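Local coordinates for MAGE domain-containing protein (Xenopus laevis, PDB 7DG2) that probably acts as the Nse3 subunit of the Smc5/6 complex, pairing with Nse1 to bind and shape Nse4, at residues A120-E123 and R129-P132; L99-V104 and K143-E148; L106-I109 and T115-E118; L108-G113 and Y205-E210. All blocks are in the same frame, centred on the assembly; numbering follows the deposited sequence.

Contact 1 of 4, residues A120-E123 and R129-P132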
loop_
_atom_site.group_PDB
_atom_site.type_symbol
_atom_site.label_atom_id
_atom_site.label_comp_id
_atom_site.label_asym_id
_atom_site.label_seq_id
_atom_site.Cartn_x
_atom_site.Cartn_y
_atom_site.Cartn_z
ATOM N N ALA B 120 -30.985 9.128 2.852
ATOM C CA ALA B 120 -30.370 10.449 2.888
ATOM C C ALA B 120 -28.948 10.420 2.346
ATOM O O ALA B 120 -28.511 11.378 1.705
ATOM C CB ALA B 120 -30.386 10.996 4.313
ATOM N N ILE B 121 -28.217 9.333 2.588
ATOM C CA ILE B 121 -26.845 9.245 2.101
ATOM C C ILE B 121 -26.819 9.139 0.578
ATOM O O ILE B 121 -26.053 9.840 -0.094
ATOM C CB ILE B 121 -26.115 8.075 2.788
ATOM C CG1 ILE B 121 -25.780 8.481 4.225
ATOM C CG2 ILE B 121 -24.881 7.655 1.992
ATOM C CD1 ILE B 121 -24.952 7.493 4.979
ATOM N N TRP B 122 -27.660 8.276 -0.004
ATOM C CA TRP B 122 -27.650 8.186 -1.462
ATOM C C TRP B 122 -28.198 9.450 -2.111
ATOM O O TRP B 122 -27.760 9.822 -3.203
ATOM C CB TRP B 122 -28.424 6.955 -1.933
ATOM C CG TRP B 122 -27.773 5.697 -1.500
ATOM C CD1 TRP B 122 -28.305 4.739 -0.685
ATOM C CD2 TRP B 122 -26.439 5.264 -1.813
ATOM N NE1 TRP B 122 -27.395 3.729 -0.488
ATOM C CE2 TRP B 122 -26.242 4.026 -1.168
ATOM C CE3 TRP B 122 -25.399 5.798 -2.583
ATOM C CZ2 TRP B 122 -25.050 3.307 -1.272
ATOM C CZ3 TRP B 122 -24.207 5.080 -2.683
ATOM C CH2 TRP B 122 -24.045 3.852 -2.025
ATOM N N GLU B 123 -29.136 10.129 -1.453
ATOM C CA GLU B 123 -29.653 11.385 -1.987
ATOM C C GLU B 123 -28.542 12.425 -2.094
ATOM O O GLU B 123 -28.377 13.077 -3.134
ATOM C CB GLU B 123 -30.794 11.869 -1.094
ATOM C CG GLU B 123 -31.315 13.259 -1.377
ATOM C CD GLU B 123 -32.488 13.609 -0.476
ATOM O OE1 GLU B 123 -33.565 13.958 -1.006
ATOM O OE2 GLU B 123 -32.340 13.509 0.765
ATOM N N ARG B 129 -22.728 12.786 -8.285
ATOM C CA ARG B 129 -22.713 11.933 -9.477
ATOM C C ARG B 129 -22.372 10.486 -9.128
ATOM O O ARG B 129 -21.660 9.800 -9.864
ATOM C CB ARG B 129 -21.778 12.497 -10.550
ATOM C CG ARG B 129 -22.142 13.943 -10.883
ATOM C CD ARG B 129 -21.267 14.579 -11.946
ATOM N NE ARG B 129 -21.497 16.022 -12.001
ATOM C CZ ARG B 129 -20.930 16.844 -12.880
ATOM N NH1 ARG B 129 -20.093 16.367 -13.793
ATOM N NH2 ARG B 129 -21.199 18.142 -12.843
ATOM N N ILE B 130 -22.904 10.021 -8.002
ATOM C CA ILE B 130 -22.780 8.641 -7.555
ATOM C C ILE B 130 -24.175 8.034 -7.475
ATOM O O ILE B 130 -25.085 8.638 -6.898
ATOM C CB ILE B 130 -22.069 8.559 -6.191
ATOM C CG1 ILE B 130 -20.579 8.864 -6.353
ATOM C CG2 ILE B 130 -22.272 7.194 -5.561
ATOM C CD1 ILE B 130 -19.806 8.840 -5.043
ATOM N N GLU B 131 -24.336 6.833 -8.040
ATOM C CA GLU B 131 -25.588 6.092 -7.967
ATOM C C GLU B 131 -25.298 4.683 -7.451
ATOM O O GLU B 131 -24.382 4.019 -7.961
ATOM C CB GLU B 131 -26.276 6.029 -9.343
ATOM C CG GLU B 131 -26.693 7.388 -9.890
ATOM C CD GLU B 131 -28.159 7.698 -9.649
ATOM O OE1 GLU B 131 -28.832 8.177 -10.588
ATOM O OE2 GLU B 131 -28.646 7.453 -8.526
ATOM N N PRO B 132 -26.052 4.192 -6.463
ATOM C CA PRO B 132 -25.721 2.874 -5.893
ATOM C C PRO B 132 -25.758 1.739 -6.907
ATOM O O PRO B 132 -25.034 0.750 -6.743
ATOM C CB PRO B 132 -26.780 2.686 -4.791
ATOM C CG PRO B 132 -27.855 3.687 -5.079
ATOM C CD PRO B 132 -27.174 4.839 -5.763
HETATM O O HOH W 1 -26.894 8.117 -4.927
#

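Contact 2 of 4, residues L99-V104 and K143-E148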
loop_
_atom_site.group_PDB
_atom_site.type_symbol
_atom_site.label_atom_id
_atom_site.label_comp_id
_atom_site.label_asym_id
_atom_site.label_seq_id
_atom_site.Cartn_x
_atom_site.Cartn_y
_atom_site.Cartn_z
ATOM N N LEU B 99 -11.142 7.479 0.785
ATOM C CA LEU B 99 -11.256 8.241 2.022
ATOM C C LEU B 99 -12.007 9.546 1.799
ATOM O O LEU B 99 -12.717 10.010 2.698
ATOM C CB LEU B 99 -9.868 8.526 2.613
ATOM C CG LEU B 99 -9.916 9.015 4.056
ATOM C CD1 LEU B 99 -10.293 7.858 4.980
ATOM C CD2 LEU B 99 -8.601 9.613 4.463
ATOM N N GLY B 100 -11.859 10.151 0.615
ATOM C CA GLY B 100 -12.684 11.300 0.282
ATOM C C GLY B 100 -14.165 10.971 0.367
ATOM O O GLY B 100 -14.949 11.712 0.966
ATOM N N LEU B 101 -14.563 9.838 -0.219
ATOM C CA LEU B 101 -15.969 9.440 -0.166
ATOM C C LEU B 101 -16.400 9.161 1.267
ATOM O O LEU B 101 -17.455 9.625 1.716
ATOM C CB LEU B 101 -16.213 8.219 -1.052
ATOM C CG LEU B 101 -17.607 7.606 -0.922
ATOM C CD1 LEU B 101 -18.674 8.615 -1.300
ATOM C CD2 LEU B 101 -17.732 6.357 -1.786
ATOM N N LEU B 102 -15.583 8.415 2.013
ATOM C CA LEU B 102 -15.945 8.105 3.389
ATOM C C LEU B 102 -16.106 9.370 4.213
ATOM O O LEU B 102 -17.036 9.480 5.024
ATOM C CB LEU B 102 -14.895 7.188 4.020
ATOM C CG LEU B 102 -15.071 6.972 5.529
ATOM C CD1 LEU B 102 -16.345 6.187 5.812
ATOM C CD2 LEU B 102 -13.855 6.240 6.060
ATOM N N MET B 103 -15.216 10.347 4.020
ATOM C CA MET B 103 -15.294 11.557 4.830
ATOM C C MET B 103 -16.592 12.317 4.570
ATOM O O MET B 103 -17.182 12.901 5.489
ATOM C CB MET B 103 -14.088 12.452 4.546
ATOM C CG MET B 103 -14.162 13.819 5.215
ATOM S SD MET B 103 -14.114 13.729 7.016
ATOM C CE MET B 103 -12.391 14.170 7.329
ATOM N N VAL B 104 -17.048 12.317 3.323
ATOM C CA VAL B 104 -18.311 12.972 2.992
ATOM C C VAL B 104 -19.466 12.284 3.711
ATOM O O VAL B 104 -20.371 12.942 4.242
ATOM C CB VAL B 104 -18.502 12.977 1.465
ATOM C CG1 VAL B 104 -19.915 13.392 1.101
ATOM C CG2 VAL B 104 -17.486 13.897 0.820
ATOM N N LYS B 143 -22.378 0.736 -4.039
ATOM C CA LYS B 143 -23.225 0.079 -3.053
ATOM C C LYS B 143 -22.410 -0.880 -2.194
ATOM O O LYS B 143 -22.545 -0.902 -0.965
ATOM C CB LYS B 143 -24.365 -0.668 -3.754
ATOM C CG LYS B 143 -25.217 -1.506 -2.818
ATOM C CD LYS B 143 -26.190 -0.661 -2.011
ATOM C CE LYS B 143 -27.253 -1.542 -1.369
ATOM N NZ LYS B 143 -28.272 -0.756 -0.632
ATOM N N LYS B 144 -21.557 -1.685 -2.831
ATOM C CA LYS B 144 -20.733 -2.622 -2.075
ATOM C C LYS B 144 -19.650 -1.897 -1.282
ATOM O O LYS B 144 -19.341 -2.284 -0.149
ATOM C CB LYS B 144 -20.111 -3.650 -3.015
ATOM C CG LYS B 144 -19.443 -4.806 -2.293
ATOM C CD LYS B 144 -19.286 -6.017 -3.201
ATOM C CE LYS B 144 -18.452 -5.684 -4.415
ATOM N NZ LYS B 144 -17.121 -5.139 -4.027
ATOM N N LEU B 145 -19.049 -0.856 -1.864
ATOM C CA LEU B 145 -18.027 -0.098 -1.143
ATOM C C LEU B 145 -18.588 0.488 0.144
ATOM O O LEU B 145 -17.970 0.376 1.210
ATOM C CB LEU B 145 -17.466 1.012 -2.038
ATOM C CG LEU B 145 -16.473 1.971 -1.370
ATOM C CD1 LEU B 145 -15.261 1.194 -0.882
ATOM C CD2 LEU B 145 -16.056 3.077 -2.337
ATOM N N VAL B 146 -19.774 1.100 0.066
ATOM C CA VAL B 146 -20.324 1.827 1.210
ATOM C C VAL B 146 -20.985 0.892 2.220
ATOM O O VAL B 146 -20.808 1.057 3.433
ATOM C CB VAL B 146 -21.296 2.918 0.724
ATOM C CG1 VAL B 146 -21.987 3.563 1.906
ATOM C CG2 VAL B 146 -20.541 3.973 -0.101
ATOM N N THR B 147 -21.766 -0.095 1.761
ATOM C CA THR B 147 -22.531 -0.930 2.682
ATOM C C THR B 147 -21.806 -2.199 3.109
ATOM O O THR B 147 -22.247 -2.850 4.064
ATOM C CB THR B 147 -23.889 -1.331 2.070
ATOM O OG1 THR B 147 -23.684 -2.225 0.966
ATOM C CG2 THR B 147 -24.637 -0.103 1.600
ATOM N N GLU B 148 -20.717 -2.573 2.442
ATOM C CA GLU B 148 -19.982 -3.781 2.804
ATOM C C GLU B 148 -18.540 -3.466 3.178
ATOM O O GLU B 148 -18.141 -3.722 4.317
ATOM C CB GLU B 148 -20.043 -4.810 1.656
ATOM C CG GLU B 148 -21.473 -5.239 1.298
ATOM C CD GLU B 148 -21.533 -6.320 0.223
ATOM O OE1 GLU B 148 -20.544 -7.065 0.047
ATOM O OE2 GLU B 148 -22.580 -6.420 -0.449
#

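Contact 3 of 4, residues L106-I109 and T115-E118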
loop_
_atom_site.group_PDB
_atom_site.type_symbol
_atom_site.label_atom_id
_atom_site.label_comp_id
_atom_site.label_asym_id
_atom_site.label_seq_id
_atom_site.Cartn_x
_atom_site.Cartn_y
_atom_site.Cartn_z
ATOM N N LEU B 106 -19.200 10.342 6.536
ATOM C CA LEU B 106 -19.061 10.618 7.966
ATOM C C LEU B 106 -19.552 12.020 8.300
ATOM O O LEU B 106 -20.109 12.253 9.379
ATOM C CB LEU B 106 -17.599 10.469 8.404
ATOM C CG LEU B 106 -16.990 9.058 8.361
ATOM C CD1 LEU B 106 -15.496 9.128 8.679
ATOM C CD2 LEU B 106 -17.679 8.139 9.352
ATOM N N SER B 107 -19.308 12.970 7.397
ATOM C CA SER B 107 -19.726 14.349 7.617
ATOM C C SER B 107 -21.239 14.444 7.741
ATOM O O SER B 107 -21.752 15.058 8.682
ATOM C CB SER B 107 -19.229 15.246 6.482
ATOM O OG SER B 107 -17.810 15.368 6.500
ATOM N N LEU B 108 -21.967 13.836 6.802
ATOM C CA LEU B 108 -23.427 13.905 6.847
ATOM C C LEU B 108 -23.953 13.287 8.134
ATOM O O LEU B 108 -24.800 13.871 8.822
ATOM C CB LEU B 108 -24.028 13.212 5.622
ATOM C CG LEU B 108 -25.567 13.255 5.585
ATOM C CD1 LEU B 108 -26.041 14.688 5.453
ATOM C CD2 LEU B 108 -26.148 12.382 4.464
ATOM N N ILE B 109 -23.430 12.117 8.492
ATOM C CA ILE B 109 -23.888 11.427 9.692
ATOM C C ILE B 109 -23.690 12.305 10.918
ATOM O O ILE B 109 -24.617 12.531 11.700
ATOM C CB ILE B 109 -23.155 10.085 9.841
ATOM C CG1 ILE B 109 -23.509 9.136 8.696
ATOM C CG2 ILE B 109 -23.433 9.477 11.221
ATOM C CD1 ILE B 109 -22.627 7.892 8.675
ATOM N N THR B 115 -26.546 10.074 13.211
ATOM C CA THR B 115 -27.202 9.001 12.476
ATOM C C THR B 115 -27.729 9.591 11.178
ATOM O O THR B 115 -28.089 10.770 11.121
ATOM C CB THR B 115 -28.354 8.349 13.269
ATOM O OG1 THR B 115 -27.881 7.911 14.544
ATOM C CG2 THR B 115 -28.882 7.140 12.542
ATOM N N ALA B 116 -27.744 8.774 10.126
ATOM C CA ALA B 116 -28.315 9.173 8.849
ATOM C C ALA B 116 -28.993 7.974 8.206
ATOM O O ALA B 116 -28.443 6.869 8.201
ATOM C CB ALA B 116 -27.248 9.736 7.899
ATOM N N LYS B 117 -30.184 8.194 7.655
ATOM C CA LYS B 117 -30.839 7.133 6.906
ATOM C C LYS B 117 -30.063 6.834 5.632
ATOM O O LYS B 117 -29.449 7.724 5.027
ATOM C CB LYS B 117 -32.278 7.521 6.563
ATOM C CG LYS B 117 -33.184 7.651 7.768
ATOM C CD LYS B 117 -34.648 7.449 7.389
ATOM C CE LYS B 117 -35.538 7.452 8.624
ATOM N NZ LYS B 117 -35.001 6.560 9.695
ATOM N N GLU B 118 -30.084 5.562 5.223
ATOM C CA GLU B 118 -29.443 5.199 3.962
ATOM C C GLU B 118 -29.963 6.056 2.815
ATOM O O GLU B 118 -29.190 6.486 1.950
ATOM C CB GLU B 118 -29.645 3.710 3.650
ATOM C CG GLU B 118 -29.004 3.299 2.326
ATOM C CD GLU B 118 -28.878 1.793 2.134
ATOM O OE1 GLU B 118 -29.516 1.031 2.893
ATOM O OE2 GLU B 118 -28.132 1.373 1.215
#

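Contact 4 of 4, residues L108-G113 and Y205-E210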
loop_
_atom_site.group_PDB
_atom_site.type_symbol
_atom_site.label_atom_id
_atom_site.label_comp_id
_atom_site.label_asym_id
_atom_site.label_seq_id
_atom_site.Cartn_x
_atom_site.Cartn_y
_atom_site.Cartn_z
ATOM N N LEU B 108 -21.967 13.836 6.802
ATOM C CA LEU B 108 -23.427 13.905 6.847
ATOM C C LEU B 108 -23.953 13.287 8.134
ATOM O O LEU B 108 -24.800 13.871 8.822
ATOM C CB LEU B 108 -24.028 13.212 5.622
ATOM C CG LEU B 108 -25.567 13.255 5.585
ATOM C CD1 LEU B 108 -26.041 14.688 5.453
ATOM C CD2 LEU B 108 -26.148 12.382 4.464
ATOM N N ILE B 109 -23.430 12.117 8.492
ATOM C CA ILE B 109 -23.888 11.427 9.692
ATOM C C ILE B 109 -23.690 12.305 10.918
ATOM O O ILE B 109 -24.617 12.531 11.700
ATOM C CB ILE B 109 -23.155 10.085 9.841
ATOM C CG1 ILE B 109 -23.509 9.136 8.696
ATOM C CG2 ILE B 109 -23.433 9.477 11.221
ATOM C CD1 ILE B 109 -22.627 7.892 8.675
ATOM N N PHE B 110 -22.475 12.817 11.103
ATOM C CA PHE B 110 -22.182 13.624 12.279
ATOM C C PHE B 110 -22.983 14.923 12.281
ATOM O O PHE B 110 -23.558 15.305 13.308
ATOM C CB PHE B 110 -20.674 13.902 12.341
ATOM C CG PHE B 110 -20.305 15.059 13.228
ATOM C CD1 PHE B 110 -20.512 14.996 14.598
ATOM C CD2 PHE B 110 -19.752 16.213 12.685
ATOM C CE1 PHE B 110 -20.177 16.074 15.424
ATOM C CE2 PHE B 110 -19.412 17.290 13.497
ATOM C CZ PHE B 110 -19.627 17.214 14.873
ATOM N N MET B 111 -23.038 15.617 11.140
ATOM C CA MET B 111 -23.661 16.938 11.113
ATOM C C MET B 111 -25.165 16.857 11.331
ATOM O O MET B 111 -25.763 17.830 11.807
ATOM C CB MET B 111 -23.345 17.648 9.792
ATOM C CG MET B 111 -21.853 18.029 9.600
ATOM S SD MET B 111 -21.175 19.095 10.898
ATOM C CE MET B 111 -21.872 20.685 10.426
ATOM N N LYS B 112 -25.769 15.706 11.026
ATOM C CA LYS B 112 -27.189 15.450 11.230
ATOM C C LYS B 112 -27.475 14.732 12.541
ATOM O O LYS B 112 -28.516 14.083 12.663
ATOM C CB LYS B 112 -27.749 14.631 10.063
ATOM C CG LYS B 112 -27.845 15.390 8.767
ATOM C CD LYS B 112 -28.784 16.572 8.920
ATOM C CE LYS B 112 -29.180 17.148 7.576
ATOM N NZ LYS B 112 -30.166 18.250 7.749
ATOM N N GLY B 113 -26.583 14.822 13.520
ATOM C CA GLY B 113 -26.866 14.281 14.836
ATOM C C GLY B 113 -26.434 12.851 15.070
ATOM O O GLY B 113 -27.018 12.181 15.929
ATOM N N TYR B 205 -20.549 21.820 17.134
ATOM C CA TYR B 205 -19.349 22.145 17.898
ATOM C C TYR B 205 -19.452 21.649 19.335
ATOM O O TYR B 205 -18.493 21.088 19.875
ATOM C CB TYR B 205 -19.115 23.654 17.868
ATOM C CG TYR B 205 -17.786 24.072 18.432
ATOM C CD1 TYR B 205 -16.666 24.152 17.618
ATOM C CD2 TYR B 205 -17.655 24.420 19.769
ATOM C CE1 TYR B 205 -15.447 24.547 18.127
ATOM C CE2 TYR B 205 -16.440 24.812 20.283
ATOM C CZ TYR B 205 -15.341 24.874 19.458
ATOM O OH TYR B 205 -14.126 25.272 19.966
ATOM N N LYS B 206 -20.603 21.856 19.980
ATOM C CA LYS B 206 -20.740 21.374 21.349
ATOM C C LYS B 206 -20.699 19.853 21.397
ATOM O O LYS B 206 -20.084 19.273 22.299
ATOM C CB LYS B 206 -22.031 21.906 21.978
ATOM C CG LYS B 206 -22.160 21.569 23.460
ATOM C CD LYS B 206 -23.197 22.434 24.165
ATOM C CE LYS B 206 -23.226 22.140 25.665
ATOM N NZ LYS B 206 -24.074 23.114 26.418
ATOM N N ASP B 207 -21.329 19.189 20.421
ATOM C CA ASP B 207 -21.288 17.731 20.379
ATOM C C ASP B 207 -19.861 17.229 20.190
ATOM O O ASP B 207 -19.468 16.212 20.775
ATOM C CB ASP B 207 -22.200 17.217 19.270
ATOM C CG ASP B 207 -22.323 15.707 19.269
ATOM O OD1 ASP B 207 -22.455 15.113 20.361
ATOM O OD2 ASP B 207 -22.298 15.112 18.180
ATOM N N ALA B 208 -19.063 17.943 19.398
ATOM C CA ALA B 208 -17.690 17.521 19.150
ATOM C C ALA B 208 -16.787 17.743 20.357
ATOM O O ALA B 208 -15.762 17.065 20.482
ATOM C CB ALA B 208 -17.136 18.258 17.925
ATOM N N GLN B 209 -17.145 18.668 21.251
ATOM C CA GLN B 209 -16.325 18.915 22.432
ATOM C C GLN B 209 -16.507 17.844 23.498
ATOM O O GLN B 209 -15.560 17.546 24.233
ATOM C CB GLN B 209 -16.643 20.292 23.020
ATOM C CG GLN B 209 -16.205 21.459 22.158
ATOM C CD GLN B 209 -15.817 22.679 22.972
ATOM O OE1 GLN B 209 -16.632 23.233 23.709
ATOM N NE2 GLN B 209 -14.561 23.102 22.844
ATOM N N GLU B 210 -17.699 17.258 23.601
ATOM C CA GLU B 210 -17.982 16.251 24.624
ATOM C C GLU B 210 -17.686 14.833 24.144
ATOM O O GLU B 210 -16.531 14.476 23.896
ATOM C CB GLU B 210 -19.441 16.354 25.078
ATOM C CG GLU B 210 -19.703 17.511 26.032
ATOM C CD GLU B 210 -20.781 18.457 25.530
ATOM O OE1 GLU B 210 -21.824 17.968 25.039
ATOM O OE2 GLU B 210 -20.580 19.690 25.626
HETATM O O HOH W 2 -23.623 16.063 15.974
#

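Contact 1 of 4, residues A120-E123 and R129-P132
Pro132 lies over one face of the Trp122 indole, the proline ring and the indole running antiparallel as they pass. CB of Pro132 stands 3.8 Å from the centroid of the six-membered ring of Trp122 in a CH-pi contact only 4° off the ring normal. CG and CD of the proline extend over the same face, with Pro132 CD 3.8 Å from Trp122 CE3. A compact, rigid proline suits this place because it offers several C-H groups to a broad aromatic surface. Ile130 approaches differently: its CG2 branch comes to the indole edge near the ring plane, 4.1 Å from Trp122 CZ3. With Trp122 CG anti to its own carbonyl carbon (chi1 -65°), the indole faces the returning chain. A water donates to both Trp122 O (2.6 Å) and Ile130 O (2.7 Å), bridging the two backbones. With an alanine at Trp122, Pro132 would probably lose its aromatic platform and Ile130 its edge contact, opening a gap between helix and loop. The chain can double back because Arg129, with positive phi, is the C-prime residue of a Schellman motif ending helix 118-127. Trp122 also packs on Val142 and Val146 of helix 142-152, while NE1 bonds to Glu118; Ile121 faces helix 94-111, and Ile130 touches Trp51 of the Nse4 chain.

Contact 2 of 4, residues L99-V104 and K143-E148
Leu101 overlaps Leu145 through a single methyl of each: the two side chains meet end on, and CD2 of Leu101 comes within 3.7 Å of CD2 of Leu145. The same Leu101 methyl also meets Val146, which comes in nearly perpendicular and puts CG2 4.1 Å from Leu101 CD2. One methyl thus serves two neighbouring residues of the facing helix. Leu101 is extended, with CG anti to its backbone N (chi1 172°), which carries CD2 across to the facing helix, and Leu145 adopts the same anti setting. Branched aliphatic residues suit the place because the site is buried and their methyls can fill it without leaving a polar atom to be satisfied. The topology is that of a winged-helix domain, one of the two that make up a MAGE homology fold: helix 94-111 comes first, and helix 142-152 packs on it as the third. Helix 118-127 completes the core, lending Leu125 to Leu101 and Met124 to Val104, and Phe139 fills in beside both leucines. On helix 142-152, the chain widens into a pi-type turn at 145-148, just where Thr147 bends its hydroxyl back to the helix. OG1 of Thr147 donates to Lys143 O at 2.6 Å, lying 37° out of the carbonyl plane. Thr147 N donates to that same oxygen from the opposite face. Two donors therefore grip Lys143 O, while the Lys143 ammonium forms a salt bridge with the Glu118 carboxylate.

Contact 3 of 4, residues L106-I109 and T115-E118
Thr115 meets Ile109 through its backbone, not its side chain: Thr115 N lies 3.7 Å from Ile109 CG2, and the threonine CB points away from the helix. Its N also comes to 3.5 Å from Ile109 O, but the angle is too poor for a hydrogen bond. Ala116 then turns its methyl toward the helix. Ala116 CB sits 3.9 Å from Ile109 CG1 and, more loosely, 4.5 Å from Leu108 CD2. Ile109 places its two branches on successive residues: CG2, anti to the backbone N, serves Thr115, while CG1, beside that N at chi1 -65°, serves Ala116. A residue as small as alanine suits a place where Ile109 CG1 is already in contact with the CB. Lys117 is exposed, its CB directed away from the helix, and stands at the N-cap position of the next helix. Glu118 opens that helix, its OE1 hydrogen-bonded to the hydroxyl of Tyr158. Backbone bonds between Ala116 and Phe171, and between Glu118 at the helix start and Tyr169, add this strand to the edge of the hairpin of strands 156-160 and 169-173. Such a strand between the first two helices belongs to a winged-helix domain, here the second of the MAGE fold.

Contact 4 of 4, residues L108-G113 and Y205-E210
Phe110 and Ala208 mark the nearest backbone approach, 9.1 Å between their CA atoms, where the end of helix 94-111 faces helix 202-209. The first helix closes in a Schellman motif: Gly113 is its C-prime residue, Gly113 N bonds to Phe110 O at 3.1 Å, and Asn114 N to Ile109 O. Glycine is called for here, since a CB at phi 91° would collide with the carbonyl oxygen of Lys112. The helix thus ended belongs to the second winged-helix domain of the MAGE fold, and the C-terminal helix packs against it. Side chains make the contact between the two helices. Phe110 CG is anti to its backbone N (chi1 161°), a setting that carries the ring out to helix 202-209. There Ala208 presents its small methyl, CB standing 4.1 Å from Phe110 CZ. Asp207 comes to the ring edge, its OD2 3.6 Å from Phe110 CE1 and near the ring plane, with carboxylate and ring 18° apart; the positive rim of an aromatic ring probably favours such an oxygen. OD2 is paired with Lys183 in a salt bridge and accepts from the Asn114 amide. One water donates both to Asp207 OD2 at 2.7 Å and to Phe110 O at 2.8 Å.

How the contacts relate
Helix 94-111 supplies the first segment of contacts 2, 3 and 4, in that order along its length. From its end the chain turns back at once, and contact 3 closes this short loop with strand 116-117. Contact 1 follows in series, folding the loop after helix 118-127 onto that helix. Both lie within the larger loop that contact 2 closes with helix 142-152. Contact 4 begins on the same turn of helix as contact 3, sharing Leu108 and Ile109, and closes only at the C-terminal helix; it encloses contact 1 and crosses contact 2. Contacts 1 and 2 touch through Ile130 and Leu101. Helix 94-111 thereby holds the strand, the third helix and the C-terminal helix together.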